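Putrescine aminotransferase (Halomonas elongata DSM 2581, PDB 6GWI) probably catalyses the pyridoxal-5'-phosphate-dependent transfer of amino groups from amines such as putrescine to carbonyl acceptors, as a class-III aminotransferase. Local coordinates at residues G29-T34 against L404-G409; V33-A36 against I41-S44; V39-H42 against R48-D51; L400-C405 against V411-G416. All coordinates share one frame; numbering follows the deposited sequence.

Overall arrangement
Interactions 1, 2 and 3 share one small antiparallel sheet: interaction 2 pairs strand 31-37 with strand 40-43, interaction 3 pairs 40-43 with 48-50, and their centres lie about 7 Å apart. Interaction 1 ties the first of these strands to helix 397-407, its centre about 9 Å from that of interaction 2. Interaction 4 packs the same helix on strand 413-415. The backbone of L50 joins the two parts of the chain, since G409 O accepts from L50 N and V411 N gives to L50 O. All four contacts touch the second subunit. In interaction 4 the side chain of R413 lies about 12 Å from a bound PLP.

Interaction 1 (G29-T34 against L404-G409); sequences GSRVVT and LCFANG
R31 spreads its guanidinium over one face of the F406 ring, the two planes only 20° apart. R31 CZ lies nearly over the ring centre, 4.2 Å from the centroid of the F406 ring and 11° off its normal, while NE and CD reach toward the rim: R31 NE approaches F406 CE1 at 3.7 Å, and R31 CD rests 3.8 Å from F406 CZ. This is a cation-pi stack with a CH-pi contact from the last methylene beside it. Arginine suits the place because its long chain, extended from CG to NE, spans the gap between backbones and ends in a flat cation. F406 answers with CG anti to its nitrogen (chi1 -176°), which sends the ring out from the helix toward the strand.

The phenylalanine sits in the last turn of helix 397-407, which closes in a Schellman motif marked by the positive phi of G409 and by the bond from G409 N back to F406 O at 3.0 Å. N408 N to L404 O, also 3.0 Å, is an ordinary helical bond of that last turn. The amide of N408 adds a second grip, N408 ND2 to L404 O at 2.9 Å, coming from the other face of that carbonyl. Glycine fits position 409 because a CB there would press on the carbonyl oxygen of N408.

With R31 cut back to an alanine, the face of F406 would probably lose its cation and a gap open between strand and helix. Strand 31-37 also forms a parallel ladder with a strand of the second subunit through R31 and V32, and R31 NH2 makes a weak hydrogen bond to F86 O of that subunit.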
loop_
_atom_site.group_PDB
_atom_site.type_symbol
_atom_site.label_atom_id
_atom_site.label_comp_id
_atom_site.label_asym_id
_atom_site.label_seq_id
_atom_site.Cartn_x
_atom_site.Cartn_y
_atom_site.Cartn_z
ATOM N N GLY B 29 -23.727 9.145 12.332
ATOM C CA GLY B 29 -23.885 9.330 10.903
ATOM C C GLY B 29 -22.699 9.986 10.234
ATOM O O GLY B 29 -22.272 11.073 10.635
ATOM N N SER B 30 -22.161 9.335 9.205
ATOM C CA SER B 30 -20.987 9.855 8.519
ATOM C C SER B 30 -21.333 11.085 7.688
ATOM O O SER B 30 -22.410 11.179 7.092
ATOM C CB SER B 30 -20.380 8.777 7.617
ATOM O OG SER B 30 -19.072 9.130 7.196
ATOM N N ARG B 31 -20.397 12.026 7.647
ATOM C CA ARG B 31 -20.428 13.105 6.674
ATOM C C ARG B 31 -20.133 12.531 5.297
ATOM O O ARG B 31 -19.350 11.589 5.154
ATOM C CB ARG B 31 -19.379 14.147 7.049
ATOM C CG ARG B 31 -19.605 14.829 8.391
ATOM C CD ARG B 31 -18.280 15.380 8.899
ATOM N NE ARG B 31 -18.364 15.960 10.237
ATOM C CZ ARG B 31 -17.313 16.178 11.024
ATOM N NH1 ARG B 31 -17.483 16.725 12.220
ATOM N NH2 ARG B 31 -16.098 15.806 10.641
ATOM N N VAL B 32 -20.758 13.102 4.274
ATOM C CA VAL B 32 -20.621 12.601 2.910
ATOM C C VAL B 32 -20.078 13.736 2.055
ATOM O O VAL B 32 -20.785 14.715 1.788
ATOM C CB VAL B 32 -21.947 12.067 2.349
ATOM C CG1 VAL B 32 -21.715 11.427 0.993
ATOM C CG2 VAL B 32 -22.569 11.056 3.304
ATOM N N VAL B 33 -18.821 13.612 1.638
ATOM C CA VAL B 33 -18.165 14.610 0.800
ATOM C C VAL B 33 -18.334 14.201 -0.655
ATOM O O VAL B 33 -17.992 13.073 -1.034
ATOM C CB VAL B 33 -16.678 14.745 1.175
ATOM C CG1 VAL B 33 -15.976 15.767 0.282
ATOM C CG2 VAL B 33 -16.545 15.123 2.647
ATOM N N THR B 34 -18.818 15.124 -1.482
ATOM C CA THR B 34 -19.261 14.771 -2.824
ATOM C C THR B 34 -18.515 15.476 -3.944
ATOM O O THR B 34 -18.366 14.890 -5.019
ATOM C CB THR B 34 -20.762 15.069 -2.987
ATOM O OG1 THR B 34 -21.008 16.460 -2.740
ATOM C CG2 THR B 34 -21.578 14.233 -2.021
ATOM N N LEU B 404 -16.515 22.783 15.951
ATOM C CA LEU B 404 -17.021 24.132 15.736
ATOM C C LEU B 404 -16.417 24.766 14.489
ATOM O O LEU B 404 -17.078 25.571 13.826
ATOM C CB LEU B 404 -16.748 24.999 16.963
ATOM C CG LEU B 404 -17.630 24.713 18.181
ATOM C CD1 LEU B 404 -17.158 25.527 19.378
ATOM C CD2 LEU B 404 -19.100 25.001 17.886
ATOM N N CYS B 405 -15.164 24.438 14.164
ATOM C CA CYS B 405 -14.580 24.911 12.914
ATOM C C CYS B 405 -15.348 24.365 11.719
ATOM O O CYS B 405 -15.724 25.112 10.808
ATOM C CB CYS B 405 -13.109 24.512 12.840
ATOM S SG CYS B 405 -12.037 25.573 13.821
ATOM N N PHE B 406 -15.604 23.056 11.716
ATOM C CA PHE B 406 -16.344 22.453 10.615
ATOM C C PHE B 406 -17.730 23.071 10.498
ATOM O O PHE B 406 -18.203 23.354 9.390
ATOM C CB PHE B 406 -16.439 20.941 10.819
ATOM C CG PHE B 406 -17.099 20.217 9.682
ATOM C CD1 PHE B 406 -18.450 19.919 9.721
ATOM C CD2 PHE B 406 -16.368 19.847 8.566
ATOM C CE1 PHE B 406 -19.058 19.259 8.669
ATOM C CE2 PHE B 406 -16.970 19.186 7.515
ATOM C CZ PHE B 406 -18.316 18.894 7.566
ATOM N N ALA B 407 -18.396 23.293 11.637
ATOM C CA ALA B 407 -19.708 23.930 11.630
ATOM C C ALA B 407 -19.654 25.345 11.067
ATOM O O ALA B 407 -20.635 25.813 10.479
ATOM C CB ALA B 407 -20.285 23.944 13.047
ATOM N N ASN B 408 -18.529 26.040 11.233
ATOM C CA ASN B 408 -18.360 27.373 10.667
ATOM C C ASN B 408 -17.805 27.347 9.247
ATOM O O ASN B 408 -17.604 28.413 8.658
ATOM C CB ASN B 408 -17.437 28.231 11.548
ATOM C CG ASN B 408 -18.170 28.878 12.712
ATOM O OD1 ASN B 408 -18.842 29.897 12.545
ATOM N ND2 ASN B 408 -18.014 28.310 13.902
ATOM N N GLY B 409 -17.546 26.171 8.690
ATOM C CA GLY B 409 -17.058 26.060 7.337
ATOM C C GLY B 409 -15.559 25.951 7.171
ATOM O O GLY B 409 -15.037 26.399 6.143
#

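Interaction 2 (V33-A36 against I41-S44); sequences VTHA and IHDS
H35 holds CG between its backbone nitrogen and carbonyl carbon (chi1 66°), while H42 has CG beside its nitrogen, opposite the carbonyl carbon (chi1 -61°), and these choices bring the imidazoles together on one face of the hairpin. They form an offset stack, planes 9° apart and centroids 4.2 Å from each other. H35 NE2 lies over the rim of the H42 ring, 3.3 Å from H42 CG, and H42 CB in turn sits over the H35 ring. T34 OG1 meets H35 ND1 at 3.1 Å in the plane of the imidazole, a hydrogen bond in which either could donate and which would help hold the ring's rotation. A leucine in place of H35 would probably lose both the stack and the mate of T34 OG1, leaving the H42 ring freer to turn.

Two residues of one strand, T34 and H35, stand across from the single H42, which makes a classic beta bulge: T34 N gives to H42 O at 2.9 Å, and H42 N to H35 O at 2.7 Å. On the opposite face small and branched side chains fit closely, A36 CB touching I41 CG2 at 3.9 Å. There V33 and I41 pack on Y82 of the second subunit and A36 on L79 of the same subunit, while strand 40-43 continues the sheet to strand 48-50.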
loop_
_atom_site.group_PDB
_atom_site.type_symbol
_atom_site.label_atom_id
_atom_site.label_comp_id
_atom_site.label_asym_id
_atom_site.label_seq_id
_atom_site.Cartn_x
_atom_site.Cartn_y
_atom_site.Cartn_z
ATOM N N VAL B 33 -18.821 13.612 1.638
ATOM C CA VAL B 33 -18.165 14.610 0.800
ATOM C C VAL B 33 -18.334 14.201 -0.655
ATOM O O VAL B 33 -17.992 13.073 -1.034
ATOM C CB VAL B 33 -16.678 14.745 1.175
ATOM C CG1 VAL B 33 -15.976 15.767 0.282
ATOM C CG2 VAL B 33 -16.545 15.123 2.647
ATOM N N THR B 34 -18.818 15.124 -1.482
ATOM C CA THR B 34 -19.261 14.771 -2.824
ATOM C C THR B 34 -18.515 15.476 -3.944
ATOM O O THR B 34 -18.366 14.890 -5.019
ATOM C CB THR B 34 -20.762 15.069 -2.987
ATOM O OG1 THR B 34 -21.008 16.460 -2.740
ATOM C CG2 THR B 34 -21.578 14.233 -2.021
ATOM N N HIS B 35 -18.059 16.708 -3.747
ATOM C CA HIS B 35 -17.275 17.375 -4.777
ATOM C C HIS B 35 -16.481 18.501 -4.134
ATOM O O HIS B 35 -16.724 18.890 -2.989
ATOM C CB HIS B 35 -18.158 17.885 -5.927
ATOM C CG HIS B 35 -19.118 18.968 -5.542
ATOM N ND1 HIS B 35 -20.217 18.743 -4.743
ATOM C CD2 HIS B 35 -19.163 20.279 -5.882
ATOM C CE1 HIS B 35 -20.890 19.871 -4.594
ATOM N NE2 HIS B 35 -20.268 20.819 -5.272
ATOM N N ALA B 36 -15.507 19.003 -4.889
ATOM C CA ALA B 36 -14.567 19.991 -4.389
ATOM C C ALA B 36 -14.031 20.804 -5.558
ATOM O O ALA B 36 -13.950 20.318 -6.689
ATOM C CB ALA B 36 -13.412 19.327 -3.630
ATOM N N ILE B 41 -14.293 22.041 -0.247
ATOM C CA ILE B 41 -15.014 20.789 -0.417
ATOM C C ILE B 41 -16.495 21.050 -0.180
ATOM O O ILE B 41 -16.889 22.031 0.460
ATOM C CB ILE B 41 -14.508 19.681 0.531
ATOM C CG1 ILE B 41 -14.708 20.099 1.991
ATOM C CG2 ILE B 41 -13.051 19.378 0.237
ATOM C CD1 ILE B 41 -14.351 19.031 2.999
ATOM N N HIS B 42 -17.322 20.139 -0.684
ATOM C CA HIS B 42 -18.768 20.228 -0.544
ATOM C C HIS B 42 -19.308 18.890 -0.064
ATOM O O HIS B 42 -18.812 17.834 -0.466
ATOM C CB HIS B 42 -19.425 20.606 -1.872
ATOM C CG HIS B 42 -18.997 21.939 -2.402
ATOM N ND1 HIS B 42 -17.775 22.142 -3.010
ATOM C CD2 HIS B 42 -19.629 23.136 -2.422
ATOM C CE1 HIS B 42 -17.674 23.406 -3.379
ATOM N NE2 HIS B 42 -18.786 24.031 -3.035
ATOM N N ASP B 43 -20.321 18.935 0.799
ATOM C CA ASP B 43 -20.925 17.722 1.331
ATOM C C ASP B 43 -22.337 17.545 0.780
ATOM O O ASP B 43 -22.896 18.428 0.123
ATOM C CB ASP B 43 -20.928 17.735 2.869
ATOM C CG ASP B 43 -21.845 18.794 3.465
ATOM O OD1 ASP B 43 -22.727 19.325 2.757
ATOM O OD2 ASP B 43 -21.684 19.088 4.668
ATOM N N SER B 44 -22.909 16.370 1.056
ATOM C CA SER B 44 -24.193 15.994 0.477
ATOM C C SER B 44 -25.341 16.872 0.956
ATOM O O SER B 44 -26.409 16.863 0.333
ATOM C CB SER B 44 -24.496 14.530 0.800
ATOM O OG SER B 44 -24.596 14.338 2.200
#

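Interaction 3 (V39-H42 against R48-D51); sequences VYIH and RILD
R48 lays its guanidinium flat on the Y40 ring, with R48 CZ 3.6 Å from the ring centroid and 4° off the normal. The planes are 12° apart, so the cation sits over the centre of the pi cloud, with R48 NH2 reaching Y40 CZ at 3.4 Å. The bend of the arginine at chi3 (94°) makes this possible: the chain climbs from its strand and then folds over the tyrosine. On its way up it runs alongside H42, R48 CG coming within 3.2 Å of H42 NE2. Y40 also meets L50, CE1 of the ring against L50 CB at 3.8 Å.

Beneath these groups the backbones set the register of an antiparallel hairpin. I41 and I49 form a hydrogen-bonded pair, I41 N to I49 O and I49 N to I41 O both at 2.8 Å, and D51 N to V39 O adds a third bond. Y40 with L50 and H42 with R48, the non-hydrogen-bonded pairs that alternate with it, put their side chains on the other face from the isoleucines. On the isoleucine face I41 CG1 packs on I49 CB at 3.8 Å; branched apolar chains suit this buried side.

Further out, E434 of helix 429-450 accepts from Y40 OH, steadying the far end of the stacked ring. The carboxylate of D51 caps the turn that leads to helix 54-57, bonding M53 N and G55 N, and also takes the hydroxyl of Y63. Strand 40-43 lies between strands 31-37 and 48-50, with helix 429-450 packed against V39, Y40 and L50.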
loop_
_atom_site.group_PDB
_atom_site.type_symbol
_atom_site.label_atom_id
_atom_site.label_comp_id
_atom_site.label_asym_id
_atom_site.label_seq_id
_atom_site.Cartn_x
_atom_site.Cartn_y
_atom_site.Cartn_z
ATOM N N VAL B 39 -9.826 25.362 -3.027
ATOM C CA VAL B 39 -9.490 24.904 -1.685
ATOM C C VAL B 39 -10.743 24.506 -0.897
ATOM O O VAL B 39 -10.690 24.392 0.328
ATOM C CB VAL B 39 -8.668 25.956 -0.922
ATOM C CG1 VAL B 39 -7.396 26.291 -1.684
ATOM C CG2 VAL B 39 -9.495 27.220 -0.683
ATOM N N TYR B 40 -11.869 24.289 -1.581
ATOM C CA TYR B 40 -13.153 24.061 -0.928
ATOM C C TYR B 40 -13.705 22.681 -1.257
ATOM O O TYR B 40 -13.626 22.225 -2.402
ATOM C CB TYR B 40 -14.181 25.123 -1.353
ATOM C CG TYR B 40 -13.825 26.520 -0.911
ATOM C CD1 TYR B 40 -14.204 26.984 0.340
ATOM C CD2 TYR B 40 -13.104 27.372 -1.737
ATOM C CE1 TYR B 40 -13.879 28.256 0.756
ATOM C CE2 TYR B 40 -12.773 28.647 -1.328
ATOM C CZ TYR B 40 -13.164 29.083 -0.079
ATOM O OH TYR B 40 -12.843 30.351 0.345
ATOM N N ILE B 41 -14.293 22.041 -0.247
ATOM C CA ILE B 41 -15.014 20.789 -0.417
ATOM C C ILE B 41 -16.495 21.050 -0.180
ATOM O O ILE B 41 -16.889 22.031 0.460
ATOM C CB ILE B 41 -14.508 19.681 0.531
ATOM C CG1 ILE B 41 -14.708 20.099 1.991
ATOM C CG2 ILE B 41 -13.051 19.378 0.237
ATOM C CD1 ILE B 41 -14.351 19.031 2.999
ATOM N N HIS B 42 -17.322 20.139 -0.684
ATOM C CA HIS B 42 -18.768 20.228 -0.544
ATOM C C HIS B 42 -19.308 18.890 -0.064
ATOM O O HIS B 42 -18.812 17.834 -0.466
ATOM C CB HIS B 42 -19.425 20.606 -1.872
ATOM C CG HIS B 42 -18.997 21.939 -2.402
ATOM N ND1 HIS B 42 -17.775 22.142 -3.010
ATOM C CD2 HIS B 42 -19.629 23.136 -2.422
ATOM C CE1 HIS B 42 -17.674 23.406 -3.379
ATOM N NE2 HIS B 42 -18.786 24.031 -3.035
ATOM N N ARG B 48 -20.532 24.207 1.852
ATOM C CA ARG B 48 -19.203 24.468 1.311
ATOM C C ARG B 48 -18.249 24.698 2.476
ATOM O O ARG B 48 -18.531 25.517 3.358
ATOM C CB ARG B 48 -19.227 25.678 0.377
ATOM C CG ARG B 48 -17.979 25.815 -0.481
ATOM C CD ARG B 48 -18.111 26.937 -1.514
ATOM N NE ARG B 48 -17.564 28.208 -1.044
ATOM C CZ ARG B 48 -16.650 28.924 -1.700
ATOM N NH1 ARG B 48 -16.179 28.522 -2.875
ATOM N NH2 ARG B 48 -16.214 30.063 -1.180
ATOM N N ILE B 49 -17.130 23.978 2.481
ATOM C CA ILE B 49 -16.182 24.013 3.588
ATOM C C ILE B 49 -14.790 24.305 3.048
ATOM O O ILE B 49 -14.346 23.665 2.089
ATOM C CB ILE B 49 -16.182 22.686 4.373
ATOM C CG1 ILE B 49 -17.593 22.339 4.852
ATOM C CG2 ILE B 49 -15.242 22.766 5.558
ATOM C CD1 ILE B 49 -18.209 21.163 4.125
ATOM N N LEU B 50 -14.096 25.257 3.671
ATOM C CA LEU B 50 -12.702 25.526 3.336
ATOM C C LEU B 50 -11.825 24.396 3.868
ATOM O O LEU B 50 -11.729 24.200 5.085
ATOM C CB LEU B 50 -12.276 26.873 3.918
ATOM C CG LEU B 50 -11.051 27.578 3.326
ATOM C CD1 LEU B 50 -10.889 28.969 3.946
ATOM C CD2 LEU B 50 -9.774 26.775 3.524
ATOM N N ASP B 51 -11.185 23.651 2.964
ATOM C CA ASP B 51 -10.399 22.473 3.342
ATOM C C ASP B 51 -9.014 22.917 3.794
ATOM O O ASP B 51 -8.059 22.951 3.018
ATOM C CB ASP B 51 -10.305 21.484 2.184
ATOM C CG ASP B 51 -9.635 20.173 2.581
ATOM O OD1 ASP B 51 -9.289 20.007 3.770
ATOM O OD2 ASP B 51 -9.446 19.305 1.702
#

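Interaction 4 (L400-C405 against V411-G416); sequences LCRDLC and VMRSVG
C405 and M412 mark the tight, buried end of this contact: the small thiol of C405 leaves room for the flexible M412 chain, whose bend at chi3 brings its methyl against the helix. The 3.2 Å approach of C405 SG and M412 CE is unusually short, and its exact value is doubtful. Nearby, R402 CG lies 3.5 Å from M412 O, a buried carbonyl oxygen with no polar partner in the model. Close packing continues where the R402 chain bends at chi3 (71°) and its CD sits over the rim of one face of the R413 guanidinium, 3.4 Å from R413 NH1.

The looser part is the polar, partly exposed end. The charged groups come close, R402 NH1 and R413 NH2 being 3.8 Å apart, but each has other company. R402 holds D403 in a salt bridge, R402 NE (3.0 Å) and NH2 both giving to D403 OD1, which lies near the guanidinium plane; this would partly offset the like charges. R413 makes a cation-pi contact with F86 of the second subunit. Water enters on this side: a single molecule accepts from R402 NH1 at 3.0 Å and donates to S414 O at 2.7 Å, bridging helix and strand. S414 OG itself bonds to N399 OD1.

Here helix 397-407 packs beside strand 413-415, the edge strand of a four-stranded antiparallel sheet, a helix-on-sheet arrangement consistent with the C-terminal part of the class-III aminotransferase fold.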
loop_
_atom_site.group_PDB
_atom_site.type_symbol
_atom_site.label_atom_id
_atom_site.label_comp_id
_atom_site.label_asym_id
_atom_site.label_seq_id
_atom_site.Cartn_x
_atom_site.Cartn_y
_atom_site.Cartn_z
ATOM N N LEU B 400 -13.748 19.865 20.425
ATOM C CA LEU B 400 -14.820 20.851 20.366
ATOM C C LEU B 400 -14.484 21.962 19.380
ATOM O O LEU B 400 -15.315 22.343 18.548
ATOM C CB LEU B 400 -15.083 21.431 21.757
ATOM C CG LEU B 400 -16.152 22.523 21.822
ATOM C CD1 LEU B 400 -17.490 22.022 21.290
ATOM C CD2 LEU B 400 -16.304 23.023 23.252
ATOM N N CYS B 401 -13.266 22.503 19.466
ATOM C CA CYS B 401 -12.841 23.511 18.502
ATOM C C CYS B 401 -12.889 22.964 17.081
ATOM O O CYS B 401 -13.313 23.663 16.154
ATOM C CB CYS B 401 -11.432 23.997 18.837
ATOM S SG CYS B 401 -10.892 25.400 17.840
ATOM N N ARG B 402 -12.455 21.714 16.894
ATOM C CA ARG B 402 -12.486 21.086 15.576
ATOM C C ARG B 402 -13.904 21.019 15.021
ATOM O O ARG B 402 -14.141 21.338 13.850
ATOM C CB ARG B 402 -11.886 19.683 15.665
ATOM C CG ARG B 402 -12.006 18.847 14.400
ATOM C CD ARG B 402 -11.810 17.378 14.726
ATOM N NE ARG B 402 -12.949 16.856 15.476
ATOM C CZ ARG B 402 -12.934 15.728 16.177
ATOM N NH1 ARG B 402 -11.830 14.994 16.236
ATOM N NH2 ARG B 402 -14.025 15.339 16.823
ATOM N N ASP B 403 -14.856 20.556 15.835
ATOM C CA ASP B 403 -16.231 20.429 15.364
ATOM C C ASP B 403 -16.854 21.797 15.119
ATOM O O ASP B 403 -17.653 21.966 14.190
ATOM C CB ASP B 403 -17.059 19.629 16.370
ATOM C CG ASP B 403 -16.531 18.221 16.568
ATOM O OD1 ASP B 403 -15.809 17.726 15.680
ATOM O OD2 ASP B 403 -16.843 17.606 17.606
ATOM N N LEU B 404 -16.515 22.783 15.951
ATOM C CA LEU B 404 -17.021 24.132 15.736
ATOM C C LEU B 404 -16.417 24.766 14.489
ATOM O O LEU B 404 -17.078 25.571 13.826
ATOM C CB LEU B 404 -16.748 24.999 16.963
ATOM C CG LEU B 404 -17.630 24.713 18.181
ATOM C CD1 LEU B 404 -17.158 25.527 19.378
ATOM C CD2 LEU B 404 -19.100 25.001 17.886
ATOM N N CYS B 405 -15.164 24.438 14.164
ATOM C CA CYS B 405 -14.580 24.911 12.914
ATOM C C CYS B 405 -15.348 24.365 11.719
ATOM O O CYS B 405 -15.724 25.112 10.808
ATOM C CB CYS B 405 -13.109 24.512 12.840
ATOM S SG CYS B 405 -12.037 25.573 13.821
ATOM N N VAL B 411 -12.215 23.118 7.741
ATOM C CA VAL B 411 -11.559 21.899 8.199
ATOM C C VAL B 411 -10.257 22.300 8.888
ATOM O O VAL B 411 -9.300 22.725 8.239
ATOM C CB VAL B 411 -11.289 20.921 7.051
ATOM C CG1 VAL B 411 -10.593 19.666 7.583
ATOM C CG2 VAL B 411 -12.581 20.550 6.347
ATOM N N MET B 412 -10.227 22.165 10.210
ATOM C CA MET B 412 -9.009 22.303 11.000
ATOM C C MET B 412 -9.034 21.217 12.062
ATOM O O MET B 412 -9.948 21.178 12.890
ATOM C CB MET B 412 -8.913 23.700 11.612
ATOM C CG MET B 412 -7.776 23.910 12.596
ATOM S SD MET B 412 -7.385 25.663 12.735
ATOM C CE MET B 412 -8.984 26.319 13.178
ATOM N N ARG B 413 -8.036 20.337 12.030
ATOM C CA ARG B 413 -8.053 19.133 12.843
ATOM C C ARG B 413 -7.451 19.374 14.224
ATOM O O ARG B 413 -6.780 20.373 14.484
ATOM C CB ARG B 413 -7.310 17.996 12.144
ATOM C CG ARG B 413 -7.935 17.570 10.827
ATOM C CD ARG B 413 -9.399 17.144 10.962
ATOM N NE ARG B 413 -9.574 15.876 11.667
ATOM C CZ ARG B 413 -10.757 15.353 11.974
ATOM N NH1 ARG B 413 -11.872 15.988 11.637
ATOM N NH2 ARG B 413 -10.831 14.194 12.616
ATOM N N SER B 414 -7.709 18.421 15.116
ATOM C CA SER B 414 -7.245 18.465 16.494
ATOM C C SER B 414 -6.439 17.213 16.803
ATOM O O SER B 414 -6.861 16.100 16.472
ATOM C CB SER B 414 -8.433 18.581 17.452
ATOM O OG SER B 414 -9.355 17.524 17.238
ATOM N N VAL B 415 -5.276 17.401 17.419
ATOM C CA VAL B 415 -4.506 16.315 18.021
ATOM C C VAL B 415 -4.475 16.629 19.511
ATOM O O VAL B 415 -3.717 17.499 19.957
ATOM C CB VAL B 415 -3.096 16.194 17.438
ATOM C CG1 VAL B 415 -2.342 15.047 18.108
ATOM C CG2 VAL B 415 -3.164 15.987 15.924
ATOM N N GLY B 416 -5.296 15.930 20.283
ATOM C CA GLY B 416 -5.548 16.359 21.648
ATOM C C GLY B 416 -6.067 17.785 21.641
ATOM O O GLY B 416 -7.088 18.097 21.013
HETATM O O HOH W 1 -9.039 15.357 15.108
#